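Local coordinates for chitin deacetylase 1 (Bombyx mori, PDB 5ZNT), which removes the N-acetyl groups from N-acetylglucosamine residues of chitin in a zinc-dependent hydrolysis, yielding chitosan and acetate, at residues P335-P340 with Q358-C363; T83-V88 with R128-K133; E353-Q358 with V365-L370. One frame throughout, in Å; residues are numbered along the deposited sequence.

Contact 1: P335-P340 with Q358-C363. With NAG (2-acetamido-2-deoxy-beta-D-glucopyranose), chain B; NAG (2-acetamido-2-deoxy-beta-D-glucopyranose), chain C.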
loop_
_atom_site.group_PDB
_atom_site.type_symbol
_atom_site.label_atom_id
_atom_site.label_comp_id
_atom_site.label_asym_id
_atom_site.label_seq_id
_atom_site.Cartn_x
_atom_site.Cartn_y
_atom_site.Cartn_z
ATOM N N PRO A 335 -11.138 -17.848 -13.047
ATOM C CA PRO A 335 -11.755 -16.934 -12.068
ATOM C C PRO A 335 -12.808 -17.643 -11.231
ATOM O O PRO A 335 -13.333 -18.692 -11.606
ATOM C CB PRO A 335 -12.387 -15.844 -12.941
ATOM C CG PRO A 335 -12.548 -16.461 -14.278
ATOM C CD PRO A 335 -11.392 -17.430 -14.435
ATOM N N ALA A 336 -13.108 -17.048 -10.072
ATOM C CA ALA A 336 -14.043 -17.665 -9.134
ATOM C C ALA A 336 -15.430 -17.838 -9.738
ATOM O O ALA A 336 -16.167 -18.749 -9.342
ATOM C CB ALA A 336 -14.137 -16.835 -7.848
ATOM N N CYS A 337 -15.828 -16.956 -10.648
ATOM C CA CYS A 337 -17.083 -17.118 -11.365
ATOM C C CYS A 337 -16.893 -16.540 -12.756
ATOM O O CYS A 337 -16.154 -15.568 -12.934
ATOM C CB CYS A 337 -18.267 -16.436 -10.643
ATOM S SG CYS A 337 -18.265 -14.591 -10.610
ATOM N N TRP A 338 -17.562 -17.147 -13.741
ATOM C CA TRP A 338 -17.350 -16.769 -15.134
ATOM C C TRP A 338 -18.076 -15.480 -15.491
ATOM O O TRP A 338 -17.535 -14.644 -16.219
ATOM C CB TRP A 338 -17.805 -17.898 -16.065
ATOM C CG TRP A 338 -16.902 -19.102 -16.044
ATOM C CD1 TRP A 338 -17.201 -20.354 -15.564
ATOM C CD2 TRP A 338 -15.547 -19.164 -16.514
ATOM N NE1 TRP A 338 -16.113 -21.186 -15.711
ATOM C CE2 TRP A 338 -15.087 -20.482 -16.288
ATOM C CE3 TRP A 338 -14.677 -18.230 -17.101
ATOM C CZ2 TRP A 338 -13.802 -20.892 -16.638
ATOM C CZ3 TRP A 338 -13.402 -18.635 -17.445
ATOM C CH2 TRP A 338 -12.974 -19.957 -17.215
ATOM N N VAL A 339 -19.304 -15.310 -15.020
ATOM C CA VAL A 339 -20.088 -14.110 -15.273
ATOM C C VAL A 339 -20.545 -13.554 -13.931
ATOM O O VAL A 339 -21.477 -14.075 -13.314
ATOM C CB VAL A 339 -21.287 -14.393 -16.195
ATOM C CG1 VAL A 339 -21.903 -13.072 -16.679
ATOM C CG2 VAL A 339 -20.856 -15.269 -17.367
ATOM N N PRO A 340 -19.885 -12.514 -13.429
ATOM C CA PRO A 340 -20.293 -11.931 -12.146
ATOM C C PRO A 340 -21.656 -11.273 -12.239
ATOM O O PRO A 340 -22.068 -10.780 -13.293
ATOM C CB PRO A 340 -19.200 -10.891 -11.863
ATOM C CG PRO A 340 -18.018 -11.348 -12.688
ATOM C CD PRO A 340 -18.622 -11.947 -13.928
ATOM N N GLN A 358 -20.356 -5.128 -8.889
ATOM C CA GLN A 358 -20.193 -6.448 -9.479
ATOM C C GLN A 358 -19.561 -7.387 -8.451
ATOM O O GLN A 358 -18.635 -7.002 -7.726
ATOM C CB GLN A 358 -19.355 -6.376 -10.759
ATOM C CG GLN A 358 -19.870 -5.390 -11.808
ATOM C CD GLN A 358 -19.516 -3.945 -11.448
ATOM O OE1 GLN A 358 -18.606 -3.701 -10.646
ATOM N NE2 GLN A 358 -20.252 -2.986 -12.014
ATOM N N THR A 359 -20.093 -8.607 -8.368
ATOM C CA THR A 359 -19.661 -9.592 -7.387
ATOM C C THR A 359 -20.087 -10.976 -7.866
ATOM O O THR A 359 -21.100 -11.121 -8.559
ATOM C CB THR A 359 -20.260 -9.302 -6.002
ATOM O OG1 THR A 359 -19.881 -10.322 -5.073
ATOM C CG2 THR A 359 -21.796 -9.254 -6.062
ATOM N N CYS A 360 -19.325 -11.993 -7.459
ATOM C CA CYS A 360 -19.754 -13.366 -7.707
ATOM C C CYS A 360 -20.864 -13.787 -6.763
ATOM O O CYS A 360 -21.529 -14.799 -7.015
ATOM C CB CYS A 360 -18.575 -14.333 -7.570
ATOM S SG CYS A 360 -17.330 -14.130 -8.843
ATOM N N LEU A 361 -21.060 -13.049 -5.677
ATOM C CA LEU A 361 -22.152 -13.327 -4.759
ATOM C C LEU A 361 -23.477 -12.858 -5.355
ATOM O O LEU A 361 -23.514 -12.018 -6.258
ATOM C CB LEU A 361 -21.928 -12.617 -3.423
ATOM C CG LEU A 361 -21.121 -13.275 -2.318
ATOM C CD1 LEU A 361 -19.660 -13.414 -2.732
ATOM C CD2 LEU A 361 -21.277 -12.409 -1.059
ATOM N N ARG A 362 -24.580 -13.411 -4.831
ATOM C CA ARG A 362 -25.890 -12.839 -5.126
ATOM C C ARG A 362 -25.946 -11.400 -4.626
ATOM O O ARG A 362 -25.273 -11.027 -3.663
ATOM C CB ARG A 362 -27.013 -13.648 -4.462
ATOM C CG ARG A 362 -26.784 -13.776 -2.977
ATOM C CD ARG A 362 -28.037 -13.746 -2.075
ATOM N NE ARG A 362 -27.606 -13.987 -0.691
ATOM C CZ ARG A 362 -27.944 -13.247 0.363
ATOM N NH1 ARG A 362 -28.770 -12.212 0.235
ATOM N NH2 ARG A 362 -27.462 -13.558 1.557
ATOM N N CYS A 363 -26.771 -10.587 -5.283
ATOM C CA CYS A 363 -26.832 -9.179 -4.938
ATOM C C CYS A 363 -27.396 -9.010 -3.527
ATOM O O CYS A 363 -28.324 -9.720 -3.148
ATOM C CB CYS A 363 -27.701 -8.430 -5.944
ATOM S SG CYS A 363 -26.981 -8.507 -7.592
HETATM C C1 NAG B . -15.346 -10.585 -16.573
HETATM C C2 NAG B . -14.783 -12.018 -16.482
HETATM C C3 NAG B . -14.934 -12.774 -17.807
HETATM C C4 NAG B . -16.310 -12.579 -18.429
HETATM C C5 NAG B . -16.689 -11.106 -18.429
HETATM C C6 NAG B . -18.103 -10.863 -18.900
HETATM C C7 NAG B . -12.913 -12.611 -15.016
HETATM C C8 NAG B . -11.443 -12.455 -14.743
HETATM N N2 NAG B . -13.382 -11.976 -16.091
HETATM O O3 NAG B . -14.742 -14.163 -17.548
HETATM O O4 NAG B . -16.302 -13.073 -19.765
HETATM O O5 NAG B . -16.622 -10.618 -17.089
HETATM O O6 NAG B . -18.112 -10.373 -20.233
HETATM O O7 NAG B . -13.645 -13.276 -14.290
HETATM C C1 NAG C . -15.973 -6.709 -13.134
HETATM C C2 NAG C . -16.241 -6.488 -14.608
HETATM C C3 NAG C . -16.362 -7.840 -15.311
HETATM C C4 NAG C . -15.155 -8.725 -14.999
HETATM C C5 NAG C . -14.867 -8.742 -13.500
HETATM C C6 NAG C . -13.571 -9.434 -13.146
HETATM C C7 NAG C . -17.459 -4.348 -14.733
HETATM C C8 NAG C . -18.761 -3.699 -15.099
HETATM N N2 NAG C . -17.421 -5.677 -14.854
HETATM O O3 NAG C . -16.486 -7.593 -16.704
HETATM O O4 NAG C . -15.454 -10.094 -15.242
HETATM O O5 NAG C . -14.785 -7.409 -12.989
HETATM O O6 NAG C . -12.486 -8.882 -13.879
HETATM O O7 NAG C . -16.491 -3.695 -14.315
#
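Pro340 and Cys337 meet the end of strand 355-359 at Thr359 and Cys360, while sugars bound beside them draw in further residues of both segments. Gln358, first along 358-363, turns its side chain away from the loop and lays it along the first N-acetylglucosamine (chain C), the sugar carried by Asn84. Its chain bends about the CB-CG bond (chi2 78°), which brings NE2 to 3.5 Å from C8, the acetyl methyl of that sugar. At Thr359 it is the backbone that touches: O lies 3.8 Å from CB of Pro340. The threonine side chain points away; OG1 accepts from Leu361 N at 3.0 Å, forming an ST turn, and is also hydrogen-bonded to Phe134 O. This turn leads the chain out of the strand at Cys360, whose SG closes a disulfide of 2.1 Å with SG of Cys337. The bond has a left-handed twist, chi3 -80°, and CB of Ala336 rests against it 4.3 Å from Cys360 SG. Beyond Leu361, Cys363 forms a second disulfide with Cys343 of the neighbouring strand 341-345. The same loop also packs against the glycan. The second sugar (chain B), joined through its C1 to O4 of the first, donates from O3 to Trp338 O at 3.1 Å, and its acetyl oxygen O7 sits 3.2 Å from CB of Pro335. Pro340 spans both sugars, with CG 3.8 Å from O4 of the first. The arrangement is that of a small disulfide-tied antiparallel sheet on the protein surface, with the chitobiose core of an N-linked glycan packed against the loop that enters it.

Contact 2: T83-V88 with R128-K133. With NAG (2-acetamido-2-deoxy-beta-D-glucopyranose), chain C.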
loop_
_atom_site.group_PDB
_atom_site.type_symbol
_atom_site.label_atom_id
_atom_site.label_comp_id
_atom_site.label_asym_id
_atom_site.label_seq_id
_atom_site.Cartn_x
_atom_site.Cartn_y
_atom_site.Cartn_z
ATOM N N THR A 83 -16.290 0.246 -6.958
ATOM C CA THR A 83 -15.363 -0.864 -7.077
ATOM C C THR A 83 -16.087 -2.112 -7.567
ATOM O O THR A 83 -17.258 -2.333 -7.252
ATOM C CB THR A 83 -14.673 -1.106 -5.742
ATOM O OG1 THR A 83 -13.629 -0.145 -5.639
ATOM C CG2 THR A 83 -14.081 -2.532 -5.609
ATOM N N ASN A 84 -15.397 -2.878 -8.401
ATOM C CA ASN A 84 -15.873 -4.151 -8.929
ATOM C C ASN A 84 -15.268 -5.246 -8.056
ATOM O O ASN A 84 -14.060 -5.500 -8.121
ATOM C CB ASN A 84 -15.454 -4.232 -10.389
ATOM C CG ASN A 84 -15.726 -5.568 -11.039
ATOM O OD1 ASN A 84 -15.879 -6.613 -10.392
ATOM N ND2 ASN A 84 -15.778 -5.528 -12.357
ATOM N N TYR A 85 -16.092 -5.873 -7.208
ATOM C CA TYR A 85 -15.546 -6.809 -6.234
ATOM C C TYR A 85 -15.191 -8.170 -6.821
ATOM O O TYR A 85 -14.398 -8.891 -6.202
ATOM C CB TYR A 85 -16.500 -6.955 -5.041
ATOM C CG TYR A 85 -16.395 -5.697 -4.208
ATOM C CD1 TYR A 85 -15.373 -5.550 -3.254
ATOM C CD2 TYR A 85 -17.248 -4.619 -4.447
ATOM C CE1 TYR A 85 -15.252 -4.383 -2.518
ATOM C CE2 TYR A 85 -17.140 -3.447 -3.727
ATOM C CZ TYR A 85 -16.124 -3.322 -2.791
ATOM O OH TYR A 85 -16.032 -2.152 -2.113
ATOM N N SER A 86 -15.730 -8.528 -7.995
ATOM C CA SER A 86 -15.209 -9.693 -8.718
ATOM C C SER A 86 -13.782 -9.445 -9.167
ATOM O O SER A 86 -12.958 -10.366 -9.180
ATOM C CB SER A 86 -16.062 -9.994 -9.948
ATOM O OG SER A 86 -17.348 -10.375 -9.528
ATOM N N ALA A 87 -13.493 -8.210 -9.590
ATOM C CA ALA A 87 -12.142 -7.864 -10.016
ATOM C C ALA A 87 -11.188 -7.844 -8.834
ATOM O O ALA A 87 -10.040 -8.297 -8.953
ATOM C CB ALA A 87 -12.147 -6.511 -10.738
ATOM N N VAL A 88 -11.633 -7.288 -7.696
ATOM C CA VAL A 88 -10.840 -7.345 -6.473
ATOM C C VAL A 88 -10.515 -8.801 -6.141
ATOM O O VAL A 88 -9.376 -9.148 -5.814
ATOM C CB VAL A 88 -11.601 -6.654 -5.314
ATOM C CG1 VAL A 88 -10.951 -6.933 -3.995
ATOM C CG2 VAL A 88 -11.701 -5.102 -5.532
ATOM N N ARG A 128 -13.073 -3.297 5.180
ATOM C CA ARG A 128 -12.616 -4.690 5.251
ATOM C C ARG A 128 -13.790 -5.669 5.190
ATOM O O ARG A 128 -13.708 -6.718 4.533
ATOM C CB ARG A 128 -11.788 -4.922 6.523
ATOM C CG ARG A 128 -11.287 -6.395 6.676
ATOM C CD ARG A 128 -10.355 -6.558 7.910
ATOM N NE ARG A 128 -11.044 -6.173 9.133
ATOM C CZ ARG A 128 -10.437 -5.987 10.300
ATOM N NH1 ARG A 128 -9.127 -6.159 10.396
ATOM N NH2 ARG A 128 -11.140 -5.631 11.367
ATOM N N VAL A 129 -14.889 -5.353 5.874
ATOM C CA VAL A 129 -16.065 -6.232 5.823
ATOM C C VAL A 129 -16.610 -6.326 4.398
ATOM O O VAL A 129 -16.941 -7.417 3.910
ATOM C CB VAL A 129 -17.142 -5.721 6.801
ATOM C CG1 VAL A 129 -18.538 -6.290 6.451
ATOM C CG2 VAL A 129 -16.757 -6.041 8.253
ATOM N N ILE A 130 -16.720 -5.186 3.712
ATOM C CA ILE A 130 -17.219 -5.185 2.337
ATOM C C ILE A 130 -16.366 -6.079 1.454
ATOM O O ILE A 130 -16.878 -6.929 0.703
ATOM C CB ILE A 130 -17.271 -3.744 1.790
ATOM C CG1 ILE A 130 -18.214 -2.889 2.643
ATOM C CG2 ILE A 130 -17.717 -3.740 0.311
ATOM C CD1 ILE A 130 -18.267 -1.411 2.198
ATOM N N ILE A 131 -15.043 -5.903 1.522
ATOM C CA ILE A 131 -14.144 -6.690 0.677
ATOM C C ILE A 131 -14.271 -8.171 0.986
ATOM O O ILE A 131 -14.410 -9.000 0.074
ATOM C CB ILE A 131 -12.690 -6.240 0.859
ATOM C CG1 ILE A 131 -12.499 -4.805 0.331
ATOM C CG2 ILE A 131 -11.750 -7.211 0.138
ATOM C CD1 ILE A 131 -11.137 -4.212 0.738
ATOM N N GLU A 132 -14.168 -8.528 2.274
ATOM C CA GLU A 132 -14.192 -9.937 2.666
ATOM C C GLU A 132 -15.482 -10.599 2.209
ATOM O O GLU A 132 -15.463 -11.738 1.708
ATOM C CB GLU A 132 -14.011 -10.070 4.181
ATOM C CG GLU A 132 -12.573 -9.717 4.648
ATOM C CD GLU A 132 -12.375 -9.823 6.174
ATOM O OE1 GLU A 132 -13.359 -9.979 6.910
ATOM O OE2 GLU A 132 -11.227 -9.740 6.648
ATOM N N LYS A 133 -16.608 -9.881 2.320
ATOM C CA LYS A 133 -17.868 -10.440 1.842
ATOM C C LYS A 133 -17.929 -10.491 0.318
ATOM O O LYS A 133 -18.068 -11.573 -0.266
ATOM C CB LYS A 133 -19.066 -9.654 2.375
ATOM C CG LYS A 133 -20.394 -10.192 1.807
ATOM C CD LYS A 133 -21.609 -9.602 2.536
ATOM C CE LYS A 133 -22.920 -10.062 1.825
ATOM N NZ LYS A 133 -24.116 -9.511 2.555
HETATM C C1 NAG C . -15.973 -6.709 -13.134
HETATM C C2 NAG C . -16.241 -6.488 -14.608
HETATM C C3 NAG C . -16.362 -7.840 -15.311
HETATM C C4 NAG C . -15.155 -8.725 -14.999
HETATM C C5 NAG C . -14.867 -8.742 -13.500
HETATM C C6 NAG C . -13.571 -9.434 -13.146
HETATM C C7 NAG C . -17.459 -4.348 -14.733
HETATM C C8 NAG C . -18.761 -3.699 -15.099
HETATM N N2 NAG C . -17.421 -5.677 -14.854
HETATM O O3 NAG C . -16.486 -7.593 -16.704
HETATM O O4 NAG C . -15.454 -10.094 -15.242
HETATM O O5 NAG C . -14.785 -7.409 -12.989
HETATM O O6 NAG C . -12.486 -8.882 -13.879
HETATM O O7 NAG C . -16.491 -3.695 -14.315
#
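Ile130 and Ile131, consecutive residues of helix 117-134, form two bumps around the outer end of the Tyr85 ring, at the start of helix 85-93. CG2 of Ile130 comes up obliquely at the phenol end, 3.4 Å from Tyr85 OH. CG1 of Ile131 instead abuts the ring's edge in its plane, 4.0 Å from CE1, and this side chain crosses the tyrosine at about a right angle. The hollow between the two isoleucines thus receives the ring end. With CG set beside its own backbone N (chi1 -74°), Tyr85 also turns one ring face to the methyl CG2 of Thr83, which sits 3.5 Å above the plane, over its centre. One helical turn on, CG1 of Val88 meets the other branch of Ile131, CG2, at 4.2 Å; Ile98 of strand 97-100 touches both residues. At its first turn helix 85-93 also meets the glycan: the CB atoms of Ala87 and Ser86 touch the N-acetylglucosamine (chain C). Asn84 is the helix N-cap: OD1 accepts from Ala87 N at 3.0 Å, the donor standing 60° out of the carbonyl plane, while ND2 is bonded covalently to the sugar's C1. ND2 also donates to its O7 at 2.8 Å. Between the two segments the contacts are van der Waals, with no polar bond across them, so fit and burial hold them together, and the buried phenol hydroxyl finds its polar partner in His80 ND1.

Contact 3: E353-Q358 with V365-L370. With NAG (2-acetamido-2-deoxy-beta-D-glucopyranose), chain C.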
loop_
_atom_site.group_PDB
_atom_site.type_symbol
_atom_site.label_atom_id
_atom_site.label_comp_id
_atom_site.label_asym_id
_atom_site.label_seq_id
_atom_site.Cartn_x
_atom_site.Cartn_y
_atom_site.Cartn_z
ATOM N N GLU A 353 -28.172 8.399 -5.807
ATOM C CA GLU A 353 -27.334 7.621 -6.696
ATOM C C GLU A 353 -27.796 6.186 -6.768
ATOM O O GLU A 353 -28.297 5.614 -5.792
ATOM C CB GLU A 353 -25.891 7.640 -6.221
ATOM C CG GLU A 353 -25.354 9.026 -5.977
ATOM C CD GLU A 353 -23.856 8.990 -5.870
ATOM O OE1 GLU A 353 -23.198 8.626 -6.884
ATOM O OE2 GLU A 353 -23.364 9.274 -4.761
ATOM N N THR A 354 -27.605 5.600 -7.937
ATOM C CA THR A 354 -27.665 4.169 -8.142
ATOM C C THR A 354 -26.256 3.722 -8.493
ATOM O O THR A 354 -25.645 4.273 -9.417
ATOM C CB THR A 354 -28.650 3.822 -9.265
ATOM O OG1 THR A 354 -29.993 4.047 -8.812
ATOM C CG2 THR A 354 -28.498 2.384 -9.692
ATOM N N ILE A 355 -25.724 2.739 -7.764
ATOM C CA ILE A 355 -24.334 2.336 -7.961
ATOM C C ILE A 355 -24.295 0.865 -8.315
ATOM O O ILE A 355 -24.911 0.038 -7.633
ATOM C CB ILE A 355 -23.467 2.654 -6.731
ATOM C CG1 ILE A 355 -23.446 4.170 -6.557
ATOM C CG2 ILE A 355 -22.014 2.149 -6.963
ATOM C CD1 ILE A 355 -23.420 4.636 -5.172
ATOM N N ASN A 356 -23.622 0.551 -9.421
ATOM C CA ASN A 356 -23.448 -0.822 -9.857
ATOM C C ASN A 356 -22.315 -1.462 -9.071
ATOM O O ASN A 356 -21.204 -0.923 -9.011
ATOM C CB ASN A 356 -23.120 -0.890 -11.352
ATOM C CG ASN A 356 -24.302 -0.549 -12.223
ATOM O OD1 ASN A 356 -25.436 -0.446 -11.746
ATOM N ND2 ASN A 356 -24.047 -0.371 -13.510
ATOM N N LEU A 357 -22.586 -2.623 -8.499
ATOM C CA LEU A 357 -21.590 -3.373 -7.760
ATOM C C LEU A 357 -21.524 -4.751 -8.387
ATOM O O LEU A 357 -22.536 -5.462 -8.426
ATOM C CB LEU A 357 -21.964 -3.456 -6.278
ATOM C CG LEU A 357 -20.895 -4.012 -5.342
ATOM C CD1 LEU A 357 -21.101 -3.408 -3.943
ATOM C CD2 LEU A 357 -20.972 -5.531 -5.269
ATOM N N GLN A 358 -20.356 -5.128 -8.889
ATOM C CA GLN A 358 -20.193 -6.448 -9.479
ATOM C C GLN A 358 -19.561 -7.387 -8.451
ATOM O O GLN A 358 -18.635 -7.002 -7.726
ATOM C CB GLN A 358 -19.355 -6.376 -10.759
ATOM C CG GLN A 358 -19.870 -5.390 -11.808
ATOM C CD GLN A 358 -19.516 -3.945 -11.448
ATOM O OE1 GLN A 358 -18.606 -3.701 -10.646
ATOM N NE2 GLN A 358 -20.252 -2.986 -12.014
ATOM N N VAL A 365 -29.471 -6.694 -0.567
ATOM C CA VAL A 365 -30.708 -5.919 -0.734
ATOM C C VAL A 365 -30.477 -4.410 -0.743
ATOM O O VAL A 365 -31.344 -3.664 -1.216
ATOM C CB VAL A 365 -31.771 -6.254 0.338
ATOM C CG1 VAL A 365 -32.095 -7.769 0.332
ATOM C CG2 VAL A 365 -31.369 -5.801 1.704
ATOM N N ASN A 366 -29.329 -3.951 -0.250
ATOM C CA ASN A 366 -29.009 -2.551 0.003
ATOM C C ASN A 366 -27.597 -2.282 -0.522
ATOM O O ASN A 366 -26.747 -3.174 -0.489
ATOM C CB ASN A 366 -29.108 -2.330 1.546
ATOM C CG ASN A 366 -28.999 -0.901 1.966
ATOM O OD1 ASN A 366 -29.595 -0.009 1.369
ATOM N ND2 ASN A 366 -28.214 -0.659 3.017
ATOM N N TYR A 367 -27.320 -1.065 -0.979
ATOM C CA TYR A 367 -25.939 -0.709 -1.333
ATOM C C TYR A 367 -25.069 -0.580 -0.073
ATOM O O TYR A 367 -25.377 0.247 0.795
ATOM C CB TYR A 367 -25.913 0.600 -2.109
ATOM C CG TYR A 367 -24.527 1.002 -2.508
ATOM C CD1 TYR A 367 -23.762 0.185 -3.335
ATOM C CD2 TYR A 367 -23.993 2.196 -2.077
ATOM C CE1 TYR A 367 -22.485 0.549 -3.711
ATOM C CE2 TYR A 367 -22.720 2.581 -2.463
ATOM C CZ TYR A 367 -21.979 1.752 -3.261
ATOM O OH TYR A 367 -20.711 2.138 -3.609
ATOM N N PRO A 368 -24.006 -1.370 0.087
ATOM C CA PRO A 368 -23.176 -1.265 1.305
ATOM C C PRO A 368 -22.640 0.144 1.499
ATOM O O PRO A 368 -22.243 0.808 0.537
ATOM C CB PRO A 368 -22.035 -2.258 1.052
ATOM C CG PRO A 368 -22.648 -3.266 0.059
ATOM C CD PRO A 368 -23.552 -2.436 -0.822
ATOM N N TRP A 369 -22.640 0.599 2.752
ATOM C CA TRP A 369 -22.042 1.883 3.111
ATOM C C TRP A 369 -21.692 1.856 4.595
ATOM O O TRP A 369 -21.721 0.800 5.243
ATOM C CB TRP A 369 -22.980 3.051 2.742
ATOM C CG TRP A 369 -22.263 4.415 2.502
ATOM C CD1 TRP A 369 -22.288 5.526 3.321
ATOM C CD2 TRP A 369 -21.447 4.773 1.374
ATOM N NE1 TRP A 369 -21.536 6.550 2.762
ATOM C CE2 TRP A 369 -21.027 6.122 1.565
ATOM C CE3 TRP A 369 -21.033 4.089 0.221
ATOM C CZ2 TRP A 369 -20.193 6.783 0.661
ATOM C CZ3 TRP A 369 -20.214 4.756 -0.700
ATOM C CH2 TRP A 369 -19.806 6.099 -0.470
ATOM N N LEU A 370 -21.359 3.028 5.141
ATOM C CA LEU A 370 -20.831 3.136 6.509
ATOM C C LEU A 370 -21.695 2.410 7.535
ATOM O O LEU A 370 -21.178 1.690 8.398
ATOM C CB LEU A 370 -20.734 4.611 6.916
ATOM C CG LEU A 370 -19.567 5.457 6.420
ATOM C CD1 LEU A 370 -19.819 6.915 6.847
ATOM C CD2 LEU A 370 -18.275 4.923 7.013
HETATM C C1 NAG C . -15.973 -6.709 -13.134
HETATM C C2 NAG C . -16.241 -6.488 -14.608
HETATM C C3 NAG C . -16.362 -7.840 -15.311
HETATM C C4 NAG C . -15.155 -8.725 -14.999
HETATM C C5 NAG C . -14.867 -8.742 -13.500
HETATM C C6 NAG C . -13.571 -9.434 -13.146
HETATM C C7 NAG C . -17.459 -4.348 -14.733
HETATM C C8 NAG C . -18.761 -3.699 -15.099
HETATM N N2 NAG C . -17.421 -5.677 -14.854
HETATM O O3 NAG C . -16.486 -7.593 -16.704
HETATM O O4 NAG C . -15.454 -10.094 -15.242
HETATM O O5 NAG C . -14.785 -7.409 -12.989
HETATM O O6 NAG C . -12.486 -8.882 -13.879
HETATM O O7 NAG C . -16.491 -3.695 -14.315
#
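Ile355 lies over one face of the Tyr367 ring, where the chain that follows the hairpin of strands 341-345 and 355-359 folds back across it. One interaction is CH-pi: CB of Ile355 stands 4.0 Å from the ring centroid, 22° off the normal and shifted toward the rim. Tyr367 has CG trans to its own backbone N (chi1 -179°), which carries the ring toward the strand, and both branches of the isoleucine spread over it. His80 stacks on the same tyrosine, so that the ring joins the hairpin to the catalytic domain. Replacing Tyr367 by an alanine would probably leave Ile355 without its aromatic cover and His80 without its stacking partner, opening a gap between strand and tail. Simple apolar packing accounts for the rest. Ile355 and Leu357, two apart on strand 355-359, both point toward the tail; CD1 of Leu357 approaches the ring obliquely, 4.2 Å from Tyr367 CE1. Leu345 of the paired strand touches Leu357, Tyr367 and Pro368, and Ile130 and Phe134 of helix 117-134 also cover the proline. Polar bonds go to residues outside the two segments: the backbone of Tyr367 is hydrogen-bonded to that of Thr346, and Pro368 O accepts from His80 NE2. CD1 of Leu357 ends against the proline ring, 4.1 Å from CD of Pro368.

How the contacts relate
Contact 2 lies nearest the centre of the chain, a buried, apolar helix-to-helix fit within the deacetylase domain, with Ile131 about 8 Å from the zinc ligand His101 between side chains. Contact 3 is also buried but lies farther out, and adds a CH-pi contact to its aliphatic packing; its tyrosine also stacks on His80 outside the two segments. Contact 1 is at the surface, where a disulfide does the joining and a glycan the covering. Contacts 1 and 3 share strand 355-359 and overlap at Gln358. That residue also ties them to contact 2: its O is a probable hydrogen-bond partner of Ser86 N, 3.3 Å away, and OE1 packs against CB of the glycosylated Asn84.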